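Side-chain contacts in metallo-beta-lactamase family protein (PDB 3R2U), which is probably a metal-dependent hydrolase or dioxygenase of the metallo-beta-lactamase superfamily, with one iron ion bound and a rhodanese-like region in its sequence: residues G168-V173 against K197-S202; T243-S248 against I256-S261. One frame throughout, in Å; residues are numbered along the deposited sequence.

Overall arrangement
Contact 1 joins the metal-bearing loop 168-173 to helix 191-206. Contact 2 joins the loop 243-248 to the end of helix 252-260. They follow one another along the chain, and their centres are 10 Å apart. Helix 191-206 lies between the metal loop and helix 252-260: Met199 CB is 4.1 Å from Leu259 CD2, and Lys197 NZ is 3.4 Å from Ile256 CD1. The two loops also meet directly, with Ile171 CD1 3.6 Å from Phe247 CZ. Contact 1 reaches the iron through Asp169. Contact 2 is farther off, the Leu259 side chain lying about 13 Å from the metal.

Contact 1. Residues G168-V173 against K197-S202; sequences GDFIFV and KQMFKS. With FE (Fe (III) ion), chain E.
The loop that carries an iron ligand packs on helix 191-206 through a Met-aromatic contact between Phe170 and Met199. Met199 SD comes to the edge of the Phe170 ring, near its plane. It lies 3.6 Å from Phe170 CD1. Met199 CG is anti to the backbone N (chi1 -180°), and the chain then bends at chi2 and chi3, bringing SD to the ring edge. One turn further along the helix, Ser202 CB touches the same ring, 3.6 Å from Phe170 CE1. Ser202 O approaches Phe170 CZ obliquely at 3.5 Å. The hydroxyl of Ser202 has its own partner, bonding to Pro141 O. Ile171 CG1 lies over the centre of one face of the Phe170 ring, 3.6 Å above its plane. Ile203 and Ile206 of the helix and Thr140 add further packing to Phe170. The ring is buried.

The preceding residue turns the other way: the Asp169 carboxylate leads off from the helix, whereas the Phe170 ring leads to it. Asp169 OD2 binds the iron at 2.2 Å. His80, His143 and three waters complete the six ligands, and a hydrogen bond from Asp169 OD1 to His219 would help to fix the rotation of the carboxylate. Neighbouring residues of one loop thus serve the helix and the metal. Asp169 just after strand 164-168, with two histidines round a single iron, is consistent with the mononuclear iron site of ETHE1-like members of the metallo-beta-lactamase superfamily.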
ATOM      1  N   GLY A 168      18.006  -9.708 -25.765  1.00 19.05           N
ATOM      2  CA  GLY A 168      17.061  -8.740 -26.306  1.00 18.27           C
ATOM      3  C   GLY A 168      15.930  -9.419 -27.065  1.00 18.47           C
ATOM      4  O   GLY A 168      15.309 -10.348 -26.562  1.00 15.66           O
ATOM      5  N   ASP A 169      15.655  -8.934 -28.280  1.00 18.74           N
ATOM      6  CA  ASP A 169      14.633  -9.511 -29.122  1.00 19.19           C
ATOM      7  C   ASP A 169      15.236 -10.377 -30.231  1.00 21.12           C
ATOM      8  O   ASP A 169      14.575 -10.667 -31.240  1.00 23.26           O
ATOM      9  CB  ASP A 169      13.724  -8.413 -29.692  1.00 19.90           C
ATOM     10  CG  ASP A 169      12.839  -7.772 -28.630  1.00 18.23           C
ATOM     11  OD1 ASP A 169      12.752  -8.295 -27.502  1.00 20.77           O
ATOM     12  OD2 ASP A 169      12.219  -6.749 -28.921  1.00 21.20           O
ATOM     13  N   PHE A 170      16.488 -10.800 -30.037  1.00 21.07           N
ATOM     14  CA  PHE A 170      17.182 -11.679 -30.976  1.00 21.15           C
ATOM     15  C   PHE A 170      16.686 -13.116 -30.760  1.00 22.35           C
ATOM     16  O   PHE A 170      16.080 -13.707 -31.654  1.00 22.72           O
ATOM     17  CB  PHE A 170      18.706 -11.509 -30.801  1.00 20.68           C
ATOM     18  CG  PHE A 170      19.537 -12.619 -31.385  1.00 21.55           C
ATOM     19  CD1 PHE A 170      19.275 -13.123 -32.642  1.00 23.25           C
ATOM     20  CD2 PHE A 170      20.646 -13.099 -30.693  1.00 22.12           C
ATOM     21  CE1 PHE A 170      20.067 -14.142 -33.188  1.00 23.83           C
ATOM     22  CE2 PHE A 170      21.441 -14.116 -31.225  1.00 23.12           C
ATOM     23  CZ  PHE A 170      21.147 -14.639 -32.479  1.00 24.93           C
ATOM     24  N   ILE A 171      16.908 -13.656 -29.559  1.00 21.51           N
ATOM     25  CA  ILE A 171      16.421 -14.994 -29.196  1.00 20.99           C
ATOM     26  C   ILE A 171      15.448 -14.932 -28.023  1.00 21.12           C
ATOM     27  O   ILE A 171      15.778 -14.369 -26.960  1.00 20.36           O
ATOM     28  CB  ILE A 171      17.558 -15.928 -28.755  1.00 21.51           C
ATOM     29  CG1 ILE A 171      18.582 -16.112 -29.890  1.00 22.72           C
ATOM     30  CG2 ILE A 171      16.983 -17.306 -28.356  1.00 20.01           C
ATOM     31  CD1 ILE A 171      19.791 -16.890 -29.465  1.00 24.22           C
ATOM     32  N   PHE A 172      14.258 -15.514 -28.207  1.00 21.40           N
ATOM     33  CA  PHE A 172      13.269 -15.610 -27.128  1.00 21.70           C
ATOM     34  C   PHE A 172      13.233 -17.036 -26.655  1.00 22.79           C
ATOM     35  O   PHE A 172      13.903 -17.907 -27.233  1.00 23.71           O
ATOM     36  CB  PHE A 172      11.861 -15.252 -27.598  1.00 21.87           C
ATOM     37  CG  PHE A 172      11.720 -13.854 -28.103  1.00 20.01           C
ATOM     38  CD1 PHE A 172      12.054 -12.779 -27.296  1.00 23.84           C
ATOM     39  CD2 PHE A 172      11.192 -13.608 -29.363  1.00 22.59           C
ATOM     40  CE1 PHE A 172      11.897 -11.475 -27.748  1.00 24.20           C
ATOM     41  CE2 PHE A 172      11.023 -12.310 -29.830  1.00 20.76           C
ATOM     42  CZ  PHE A 172      11.389 -11.243 -29.034  1.00 23.70           C
ATOM     43  N   VAL A 173      12.478 -17.286 -25.591  1.00 21.49           N
ATOM     44  CA  VAL A 173      12.271 -18.645 -25.161  1.00 22.51           C
ATOM     45  C   VAL A 173      11.269 -19.210 -26.141  1.00 23.07           C
ATOM     46  O   VAL A 173      10.139 -18.753 -26.203  1.00 26.30           O
ATOM     47  CB  VAL A 173      11.702 -18.748 -23.753  1.00 22.14           C
ATOM     48  CG1 VAL A 173      11.356 -20.203 -23.444  1.00 21.91           C
ATOM     49  CG2 VAL A 173      12.685 -18.182 -22.744  1.00 18.16           C
ATOM     50  N   LYS A 197      17.910 -12.434 -43.539  1.00 32.16           N
ATOM     51  CA  LYS A 197      19.237 -12.996 -43.816  1.00 33.48           C
ATOM     52  C   LYS A 197      20.215 -12.707 -42.696  1.00 31.88           C
ATOM     53  O   LYS A 197      20.979 -13.583 -42.316  1.00 31.50           O
ATOM     54  CB  LYS A 197      19.791 -12.498 -45.134  1.00 35.96           C
ATOM     55  CG  LYS A 197      19.138 -13.139 -46.333  1.00 43.46           C
ATOM     56  CD  LYS A 197      19.679 -12.549 -47.633  1.00 51.50           C
ATOM     57  CE  LYS A 197      19.161 -13.294 -48.866  1.00 58.67           C
ATOM     58  NZ  LYS A 197      17.679 -13.195 -49.032  1.00 61.29           N
ATOM     59  N   GLN A 198      20.192 -11.480 -42.170  1.00 30.68           N
ATOM     60  CA  GLN A 198      21.035 -11.116 -41.032  1.00 30.32           C
ATOM     61  C   GLN A 198      20.714 -12.018 -39.824  1.00 27.94           C
ATOM     62  O   GLN A 198      21.620 -12.512 -39.140  1.00 25.58           O
ATOM     63  CB  GLN A 198      20.858  -9.634 -40.659  1.00 30.65           C
ATOM     64  CG  GLN A 198      21.497  -8.640 -41.663  1.00 35.27           C
ATOM     65  CD  GLN A 198      21.406  -7.181 -41.196  1.00 40.93           C
ATOM     66  OE1 GLN A 198      20.355  -6.710 -40.749  1.00 45.83           O
ATOM     67  NE2 GLN A 198      22.507  -6.469 -41.305  1.00 44.14           N
ATOM     68  N   MET A 199      19.423 -12.243 -39.592  1.00 27.01           N
ATOM     69  CA  MET A 199      18.967 -13.089 -38.500  1.00 26.38           C
ATOM     70  C   MET A 199      19.479 -14.513 -38.645  1.00 26.05           C
ATOM     71  O   MET A 199      19.933 -15.108 -37.672  1.00 25.30           O
ATOM     72  CB  MET A 199      17.441 -13.101 -38.433  1.00 27.21           C
ATOM     73  CG  MET A 199      16.889 -13.966 -37.307  1.00 28.16           C
ATOM     74  SD  MET A 199      17.457 -13.460 -35.676  1.00 31.09           S
ATOM     75  CE  MET A 199      16.241 -12.194 -35.300  1.00 29.21           C
ATOM     76  N   PHE A 200      19.393 -15.065 -39.848  1.00 27.31           N
ATOM     77  CA  PHE A 200      19.882 -16.418 -40.108  1.00 28.29           C
ATOM     78  C   PHE A 200      21.377 -16.508 -39.789  1.00 28.40           C
ATOM     79  O   PHE A 200      21.816 -17.446 -39.154  1.00 28.44           O
ATOM     80  CB  PHE A 200      19.603 -16.791 -41.553  1.00 30.17           C
ATOM     81  CG  PHE A 200      20.080 -18.166 -41.950  1.00 31.18           C
ATOM     82  CD1 PHE A 200      19.383 -19.298 -41.559  1.00 30.98           C
ATOM     83  CD2 PHE A 200      21.185 -18.316 -42.776  1.00 33.19           C
ATOM     84  CE1 PHE A 200      19.796 -20.566 -41.958  1.00 34.34           C
ATOM     85  CE2 PHE A 200      21.617 -19.598 -43.179  1.00 36.80           C
ATOM     86  CZ  PHE A 200      20.919 -20.711 -42.775  1.00 34.82           C
ATOM     87  N   LYS A 201      22.148 -15.513 -40.215  1.00 30.17           N
ATOM     88  CA  LYS A 201      23.579 -15.484 -39.924  1.00 30.40           C
ATOM     89  C   LYS A 201      23.836 -15.272 -38.440  1.00 28.28           C
ATOM     90  O   LYS A 201      24.786 -15.820 -37.906  1.00 27.11           O
ATOM     91  CB  LYS A 201      24.307 -14.396 -40.720  1.00 31.37           C
ATOM     92  CG  LYS A 201      24.323 -14.598 -42.228  1.00 39.66           C
ATOM     93  CD  LYS A 201      25.237 -13.547 -42.906  1.00 47.93           C
ATOM     94  CE  LYS A 201      25.308 -13.691 -44.428  1.00 52.59           C
ATOM     95  NZ  LYS A 201      26.040 -14.935 -44.840  1.00 59.32           N
ATOM     96  N   SER A 202      23.016 -14.461 -37.770  1.00 27.41           N
ATOM     97  CA  SER A 202      23.214 -14.245 -36.332  1.00 25.75           C
ATOM     98  C   SER A 202      22.959 -15.531 -35.570  1.00 25.22           C
ATOM     99  O   SER A 202      23.684 -15.857 -34.630  1.00 25.61           O
ATOM    100  CB  SER A 202      22.342 -13.115 -35.806  1.00 24.96           C
ATOM    101  OG  SER A 202      22.711 -11.879 -36.396  1.00 23.28           O
TER
HETATM  102 FE    FE E 443      12.326  -4.989 -30.171  1.00 52.55          FE
HETATM  103  O   HOH W   1      11.901  -3.765 -28.292  1.00 15.67           O
HETATM  104  O   HOH W   2      12.419  -3.042 -31.510  1.00 15.09           O
HETATM  105  O   HOH W   3      10.215  -5.180 -30.558  1.00 19.61           O

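Contact 2. Residues T243-S248 against I256-S261; sequences TNWAFS and IDKLIS
Lys258 lies across one face of the Trp245 indole, and Leu259 meets its edge. The lysine and tryptophan side chains run past each other in opposite directions. Lys258 CG is over the six-membered ring, 4.1 Å from Trp245 CH2, while the amine reaches the other end of the indole. Lys258 NZ is 3.7 Å from Trp245 CG. It makes a cation-pi contact with the five-membered ring, 28° off the normal. Lys258 CE sits more squarely over that ring, 3.9 Å from the Trp245 five-membered ring centroid and 15° off the normal, as a CH-pi contact. Lys258 CG is anti to the backbone N (chi1 177°) and the rest of the chain is extended, so the methylenes lie along the indole.

Leu259 approaches at about a right angle to the tryptophan side chain. Its CD1 is near the ring plane, 4.0 Å from Trp245 CZ2. The opposite face of the indole from Lys258 has Ala246 CB over its centre, 4.0 Å above the plane. The indole is therefore layered between a lysine chain and a methyl group. Trp245 NE1 is hydrogen-bonded to Asp175, which should help hold the ring's orientation. Just before it, Asn244 OD1 accepts from Ala246 N at 3.1 Å. This Asx turn shapes the backbone where the chain leaves helix 237-243.

Phe255 of helix 252-260 also meets the Trp245 ring. Leu259 packs further on Ala196 of helix 191-206 and on Ile176 and Pro179. The contact thus ties the loop between helices 237-243 and 252-260 to the end of the latter, alongside helix 191-206 and the loop that follows strand 164-168.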
ATOM      1  N   THR A 243      14.350 -27.303 -29.107  1.00 24.76           N
ATOM      2  CA  THR A 243      12.925 -26.975 -29.207  1.00 25.14           C
ATOM      3  C   THR A 243      12.530 -25.721 -30.007  1.00 25.57           C
ATOM      4  O   THR A 243      11.376 -25.582 -30.384  1.00 28.03           O
ATOM      5  CB  THR A 243      12.339 -26.806 -27.780  1.00 24.80           C
ATOM      6  OG1 THR A 243      13.022 -25.739 -27.109  1.00 24.08           O
ATOM      7  CG2 THR A 243      12.487 -28.110 -26.959  1.00 22.51           C
ATOM      8  N   ASN A 244      13.467 -24.812 -30.225  1.00 24.41           N
ATOM      9  CA  ASN A 244      13.227 -23.559 -30.965  1.00 24.61           C
ATOM     10  C   ASN A 244      13.465 -23.793 -32.457  1.00 25.91           C
ATOM     11  O   ASN A 244      14.596 -24.085 -32.860  1.00 26.98           O
ATOM     12  CB  ASN A 244      14.168 -22.494 -30.408  1.00 22.95           C
ATOM     13  CG  ASN A 244      13.922 -21.092 -30.965  1.00 24.09           C
ATOM     14  OD1 ASN A 244      13.547 -20.898 -32.127  1.00 24.25           O
ATOM     15  ND2 ASN A 244      14.194 -20.096 -30.126  1.00 21.14           N
ATOM     16  N   TRP A 245      12.410 -23.650 -33.272  1.00 26.64           N
ATOM     17  CA  TRP A 245      12.481 -23.923 -34.735  1.00 27.96           C
ATOM     18  C   TRP A 245      13.648 -23.241 -35.449  1.00 26.49           C
ATOM     19  O   TRP A 245      14.224 -23.792 -36.370  1.00 25.73           O
ATOM     20  CB  TRP A 245      11.189 -23.499 -35.444  1.00 28.27           C
ATOM     21  CG  TRP A 245      11.047 -22.019 -35.555  1.00 28.61           C
ATOM     22  CD1 TRP A 245      10.487 -21.179 -34.644  1.00 28.81           C
ATOM     23  CD2 TRP A 245      11.525 -21.190 -36.623  1.00 29.97           C
ATOM     24  NE1 TRP A 245      10.571 -19.881 -35.078  1.00 29.22           N
ATOM     25  CE2 TRP A 245      11.199 -19.860 -36.296  1.00 31.62           C
ATOM     26  CE3 TRP A 245      12.195 -21.445 -37.825  1.00 32.34           C
ATOM     27  CZ2 TRP A 245      11.514 -18.787 -37.128  1.00 29.59           C
ATOM     28  CZ3 TRP A 245      12.511 -20.376 -38.655  1.00 32.82           C
ATOM     29  CH2 TRP A 245      12.168 -19.066 -38.302  1.00 33.22           C
ATOM     30  N   ALA A 246      13.959 -22.028 -35.026  1.00 26.03           N
ATOM     31  CA  ALA A 246      14.996 -21.218 -35.649  1.00 25.54           C
ATOM     32  C   ALA A 246      16.353 -21.901 -35.647  1.00 26.53           C
ATOM     33  O   ALA A 246      17.154 -21.667 -36.521  1.00 26.00           O
ATOM     34  CB  ALA A 246      15.082 -19.873 -34.948  1.00 24.35           C
ATOM     35  N   PHE A 247      16.612 -22.733 -34.644  1.00 28.10           N
ATOM     36  CA  PHE A 247      17.886 -23.440 -34.534  1.00 28.47           C
ATOM     37  C   PHE A 247      18.004 -24.727 -35.341  1.00 30.55           C
ATOM     38  O   PHE A 247      19.109 -25.240 -35.497  1.00 30.87           O
ATOM     39  CB  PHE A 247      18.198 -23.720 -33.062  1.00 27.91           C
ATOM     40  CG  PHE A 247      18.562 -22.499 -32.304  1.00 25.53           C
ATOM     41  CD1 PHE A 247      19.880 -22.137 -32.159  1.00 27.02           C
ATOM     42  CD2 PHE A 247      17.583 -21.677 -31.774  1.00 27.37           C
ATOM     43  CE1 PHE A 247      20.219 -20.973 -31.472  1.00 26.68           C
ATOM     44  CE2 PHE A 247      17.914 -20.521 -31.088  1.00 25.91           C
ATOM     45  CZ  PHE A 247      19.240 -20.174 -30.937  1.00 25.32           C
ATOM     46  N   SER A 248      16.885 -25.235 -35.862  1.00 31.48           N
ATOM     47  CA  SER A 248      16.881 -26.474 -36.643  1.00 34.10           C
ATOM     48  C   SER A 248      16.689 -26.250 -38.130  1.00 35.01           C
ATOM     49  O   SER A 248      16.916 -27.166 -38.911  1.00 35.17           O
ATOM     50  CB  SER A 248      15.755 -27.400 -36.169  1.00 34.74           C
ATOM     51  OG  SER A 248      15.944 -27.747 -34.828  1.00 37.86           O
ATOM     52  N   ILE A 256      13.935 -17.782 -44.022  1.00 35.23           N
ATOM     53  CA  ILE A 256      13.467 -16.452 -44.356  1.00 37.22           C
ATOM     54  C   ILE A 256      11.957 -16.445 -44.512  1.00 39.08           C
ATOM     55  O   ILE A 256      11.274 -15.617 -43.905  1.00 37.17           O
ATOM     56  CB  ILE A 256      14.090 -15.942 -45.669  1.00 38.92           C
ATOM     57  CG1 ILE A 256      15.576 -15.658 -45.472  1.00 37.67           C
ATOM     58  CG2 ILE A 256      13.372 -14.665 -46.153  1.00 38.41           C
ATOM     59  CD1 ILE A 256      16.304 -15.405 -46.786  1.00 39.72           C
ATOM     60  N   ASP A 257      11.439 -17.368 -45.324  0.70 40.99           N
ATOM     61  CA  ASP A 257      10.001 -17.459 -45.563  0.70 43.32           C
ATOM     62  C   ASP A 257       9.212 -17.628 -44.273  0.70 42.66           C
ATOM     63  O   ASP A 257       8.230 -16.922 -44.058  0.70 42.86           O
ATOM     64  CB  ASP A 257       9.650 -18.627 -46.487  0.70 45.11           C
ATOM     65  CG  ASP A 257       8.154 -18.706 -46.775  0.70 46.84           C
ATOM     66  OD1 ASP A 257       7.564 -17.703 -47.237  0.70 47.04           O
ATOM     67  OD2 ASP A 257       7.570 -19.780 -46.554  0.70 49.42           O
ATOM     68  N   LYS A 258       9.619 -18.570 -43.428  1.00 41.95           N
ATOM     69  CA  LYS A 258       8.898 -18.794 -42.179  1.00 43.17           C
ATOM     70  C   LYS A 258       9.003 -17.567 -41.278  1.00 42.97           C
ATOM     71  O   LYS A 258       8.019 -17.150 -40.669  1.00 44.00           O
ATOM     72  CB  LYS A 258       9.364 -20.046 -41.439  1.00 43.23           C
ATOM     73  CG  LYS A 258       8.634 -20.216 -40.076  1.00 46.05           C
ATOM     74  CD  LYS A 258       8.812 -21.595 -39.451  1.00 48.86           C
ATOM     75  CE  LYS A 258       8.085 -21.688 -38.103  1.00 50.03           C
ATOM     76  NZ  LYS A 258       8.087 -23.087 -37.566  1.00 51.09           N
ATOM     77  N   LEU A 259      10.186 -16.962 -41.237  1.00 42.52           N
ATOM     78  CA  LEU A 259      10.398 -15.800 -40.402  1.00 41.77           C
ATOM     79  C   LEU A 259       9.463 -14.653 -40.782  1.00 43.94           C
ATOM     80  O   LEU A 259       8.747 -14.122 -39.931  1.00 44.11           O
ATOM     81  CB  LEU A 259      11.848 -15.319 -40.511  1.00 40.39           C
ATOM     82  CG  LEU A 259      12.256 -14.294 -39.454  1.00 38.57           C
ATOM     83  CD1 LEU A 259      12.231 -14.965 -38.071  1.00 36.45           C
ATOM     84  CD2 LEU A 259      13.621 -13.695 -39.738  1.00 32.25           C
ATOM     85  N   ILE A 260       9.428 -14.308 -42.064  1.00 45.49           N
ATOM     86  CA  ILE A 260       8.688 -13.131 -42.490  1.00 47.25           C
ATOM     87  C   ILE A 260       7.324 -13.337 -43.140  1.00 49.70           C
ATOM     88  O   ILE A 260       6.740 -12.375 -43.631  1.00 50.96           O
ATOM     89  CB  ILE A 260       9.574 -12.256 -43.410  1.00 47.92           C
ATOM     90  CG1 ILE A 260       9.754 -12.889 -44.790  1.00 50.00           C
ATOM     91  CG2 ILE A 260      10.917 -12.003 -42.731  1.00 46.83           C
ATOM     92  CD1 ILE A 260      10.631 -12.078 -45.709  1.00 51.59           C
ATOM     93  N   SER A 261       6.796 -14.556 -43.147  1.00 50.96           N
ATOM     94  CA  SER A 261       5.491 -14.775 -43.761  1.00 53.92           C
ATOM     95  C   SER A 261       4.355 -14.819 -42.752  1.00 54.54           C
ATOM     96  O   SER A 261       4.505 -15.312 -41.629  1.00 53.25           O
ATOM     97  CB  SER A 261       5.480 -16.041 -44.612  1.00 55.28           C
ATOM     98  OG  SER A 261       6.357 -15.888 -45.710  1.00 56.71           O
TER